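Local coordinates for putative glutathione-regulated potassium-efflux system protein KefB (Vibrio parahaemolyticus RIMD 2210633, PDB 3C85), which is thought to be a potassium efflux antiporter of the CPA2 family, this piece being its nucleotide-binding TrkA-N (RCK) domain, at residues K132-A137 with G152-F157. Numbering follows the deposited sequence.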
ATOM      1  N   LYS A 132      20.734 -10.286  14.202  1.00 40.51           N
ATOM      2  CA  LYS A 132      21.651  -9.696  13.274  1.00 40.23           C
ATOM      3  C   LYS A 132      21.134  -9.414  11.896  1.00 38.92           C
ATOM      4  O   LYS A 132      21.786  -8.710  11.173  1.00 39.54           O
ATOM      5  CB  LYS A 132      22.956 -10.470  13.194  1.00 41.77           C
ATOM      6  CG  LYS A 132      23.790 -10.409  14.488  1.00 41.62           C
ATOM      7  CD  LYS A 132      25.069 -11.165  14.376  1.00 44.58           C
ATOM      8  CE  LYS A 132      25.852 -11.101  15.648  1.00 44.87           C
ATOM      9  NZ  LYS A 132      27.150 -11.856  15.601  1.00 49.60           N
ATOM     10  N   GLY A 133      19.992  -9.944  11.504  1.00 37.53           N
ATOM     11  CA  GLY A 133      19.715  -9.613  10.141  1.00 33.49           C
ATOM     12  C   GLY A 133      19.132  -8.234   9.978  1.00 32.19           C
ATOM     13  O   GLY A 133      19.370  -7.354  10.752  1.00 29.98           O
ATOM     14  N   GLN A 134      18.361  -8.092   8.926  1.00 29.54           N
ATOM     15  CA  GLN A 134      17.801  -6.820   8.539  1.00 29.57           C
ATOM     16  C   GLN A 134      16.376  -6.695   9.055  1.00 27.70           C
ATOM     17  O   GLN A 134      15.751  -7.655   9.360  1.00 27.37           O
ATOM     18  CB  GLN A 134      17.886  -6.655   7.031  1.00 28.57           C
ATOM     19  CG  GLN A 134      19.294  -6.786   6.472  1.00 32.93           C
ATOM     20  CD  GLN A 134      19.403  -6.462   5.035  1.00 32.86           C
ATOM     21  OE1 GLN A 134      19.877  -5.416   4.685  1.00 41.66           O
ATOM     22  NE2 GLN A 134      18.978  -7.340   4.204  1.00 33.58           N
ATOM     23  N   ILE A 135      15.908  -5.486   9.178  1.00 26.54           N
ATOM     24  CA  ILE A 135      14.577  -5.229   9.646  1.00 25.93           C
ATOM     25  C   ILE A 135      13.976  -4.133   8.780  1.00 25.55           C
ATOM     26  O   ILE A 135      14.612  -3.163   8.511  1.00 25.06           O
ATOM     27  CB  ILE A 135      14.594  -4.748  11.051  1.00 25.62           C
ATOM     28  CG1 ILE A 135      15.292  -5.731  11.969  1.00 26.41           C
ATOM     29  CG2 ILE A 135      13.267  -4.461  11.509  1.00 24.17           C
ATOM     30  CD1 ILE A 135      15.603  -5.174  13.312  1.00 27.79           C
ATOM     31  N   ALA A 136      12.748  -4.339   8.354  1.00 25.47           N
ATOM     32  CA  ALA A 136      11.968  -3.336   7.677  1.00 24.55           C
ATOM     33  C   ALA A 136      10.639  -3.088   8.355  1.00 24.32           C
ATOM     34  O   ALA A 136      10.101  -3.922   8.979  1.00 24.65           O
ATOM     35  CB  ALA A 136      11.791  -3.644   6.292  1.00 24.66           C
ATOM     36  N   ALA A 137      10.165  -1.875   8.228  1.00 24.56           N
ATOM     37  CA  ALA A 137       8.982  -1.398   8.945  1.00 23.42           C
ATOM     38  C   ALA A 137       8.085  -0.571   8.039  1.00 23.67           C
ATOM     39  O   ALA A 137       8.519  -0.044   6.990  1.00 22.08           O
ATOM     40  CB  ALA A 137       9.400  -0.611  10.142  1.00 24.38           C
ATOM     41  N   GLY A 152      16.804   1.983  14.624  1.00 29.66           N
ATOM     42  CA  GLY A 152      17.607   0.894  14.088  1.00 29.41           C
ATOM     43  C   GLY A 152      17.050   0.023  12.986  1.00 29.36           C
ATOM     44  O   GLY A 152      17.667  -0.993  12.683  1.00 29.86           O
ATOM     45  N   VAL A 153      15.909   0.368  12.370  1.00 28.19           N
ATOM     46  CA  VAL A 153      15.444  -0.479  11.242  1.00 27.72           C
ATOM     47  C   VAL A 153      16.271  -0.117  10.011  1.00 27.20           C
ATOM     48  O   VAL A 153      16.793   1.010   9.934  1.00 27.18           O
ATOM     49  CB  VAL A 153      13.898  -0.392  10.931  1.00 28.05           C
ATOM     50  CG1 VAL A 153      13.011  -0.616  12.203  1.00 28.41           C
ATOM     51  CG2 VAL A 153      13.536   0.866  10.206  1.00 26.60           C
ATOM     52  N   ASP A 154      16.394  -1.040   9.060  1.00 26.78           N
ATOM     53  CA  ASP A 154      17.163  -0.804   7.826  1.00 26.74           C
ATOM     54  C   ASP A 154      16.399  -0.065   6.709  1.00 26.84           C
ATOM     55  O   ASP A 154      16.996   0.680   5.890  1.00 26.96           O
ATOM     56  CB  ASP A 154      17.712  -2.126   7.315  1.00 27.57           C
ATOM     57  CG  ASP A 154      18.591  -2.843   8.362  1.00 27.94           C
ATOM     58  OD1 ASP A 154      19.758  -2.485   8.499  1.00 32.91           O
ATOM     59  OD2 ASP A 154      18.118  -3.749   9.071  1.00 28.39           O
ATOM     60  N   ALA A 155      15.087  -0.266   6.651  1.00 25.52           N
ATOM     61  CA  ALA A 155      14.253   0.370   5.636  1.00 24.42           C
ATOM     62  C   ALA A 155      12.889   0.665   6.219  1.00 24.12           C
ATOM     63  O   ALA A 155      12.379  -0.130   6.965  1.00 24.31           O
ATOM     64  CB  ALA A 155      14.098  -0.537   4.416  1.00 24.41           C
ATOM     65  N   ALA A 156      12.293   1.809   5.871  1.00 23.50           N
ATOM     66  CA  ALA A 156      10.997   2.168   6.432  1.00 22.86           C
ATOM     67  C   ALA A 156      10.115   2.752   5.329  1.00 22.79           C
ATOM     68  O   ALA A 156      10.559   3.657   4.629  1.00 23.82           O
ATOM     69  CB  ALA A 156      11.212   3.195   7.550  1.00 22.81           C
ATOM     70  N   PHE A 157       8.870   2.265   5.195  1.00 21.32           N
ATOM     71  CA  PHE A 157       8.026   2.642   4.071  1.00 21.58           C
ATOM     72  C   PHE A 157       6.709   3.114   4.585  1.00 20.52           C
ATOM     73  O   PHE A 157       6.293   2.767   5.687  1.00 20.60           O
ATOM     74  CB  PHE A 157       7.863   1.446   3.133  1.00 22.04           C
ATOM     75  CG  PHE A 157       9.150   1.079   2.449  1.00 25.56           C
ATOM     76  CD1 PHE A 157       9.708   1.948   1.479  1.00 27.74           C
ATOM     77  CD2 PHE A 157       9.823  -0.083   2.798  1.00 26.73           C
ATOM     78  CE1 PHE A 157      10.897   1.643   0.865  1.00 31.84           C
ATOM     79  CE2 PHE A 157      11.036  -0.407   2.171  1.00 28.22           C
ATOM     80  CZ  PHE A 157      11.560   0.462   1.202  1.00 30.56           C
TER
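Asp154 and Ile135 grip each other at the start of two parallel neighbours in the Rossmann-type sheet, strands 134-139 and 155-158, joined through helix 142-151 as a beta-alpha-beta unit. Ile135 N donates to Asp154 OD2 at 2.8 Å, meeting the carboxylate's anti lone pair, and Asp154 N returns a bond of 2.8 Å to Ile135 O. Ile135 O also takes a weak bond from Ala155 N at 3.5 Å. With CG anti to its carbonyl carbon (chi1 -57°), Asp154 holds its carboxylate against strand 134-139, apparently in the role the Val153 carbonyl would play if regular parallel pairing reached back that far; OD2 also lies 3.1 Å from Gln134 CA. Beyond this, regular parallel pairing takes over through Ala137 N to Ala155 O, in the carbonyl plane, and Phe157 N to Ala137 O.

On one face, Val153 CG1 touches Ile135 CG2 at 3.9 Å and also Ala137 CB; Leu111 of strand 108-111, Leu123 of helix 116-128 and Leu148 of helix 142-151 extend this apolar layer. The other face carries Ala136 and Ala155 and is packed by the second subunit, whose Val171 meets Ala136 and whose His170 stacks on the Phe157 ring. Gly152, with positive phi, closes the preceding helix in a Schellman motif and leads the chain into Val153, whose CB rests 3.7 Å from Ile135 O.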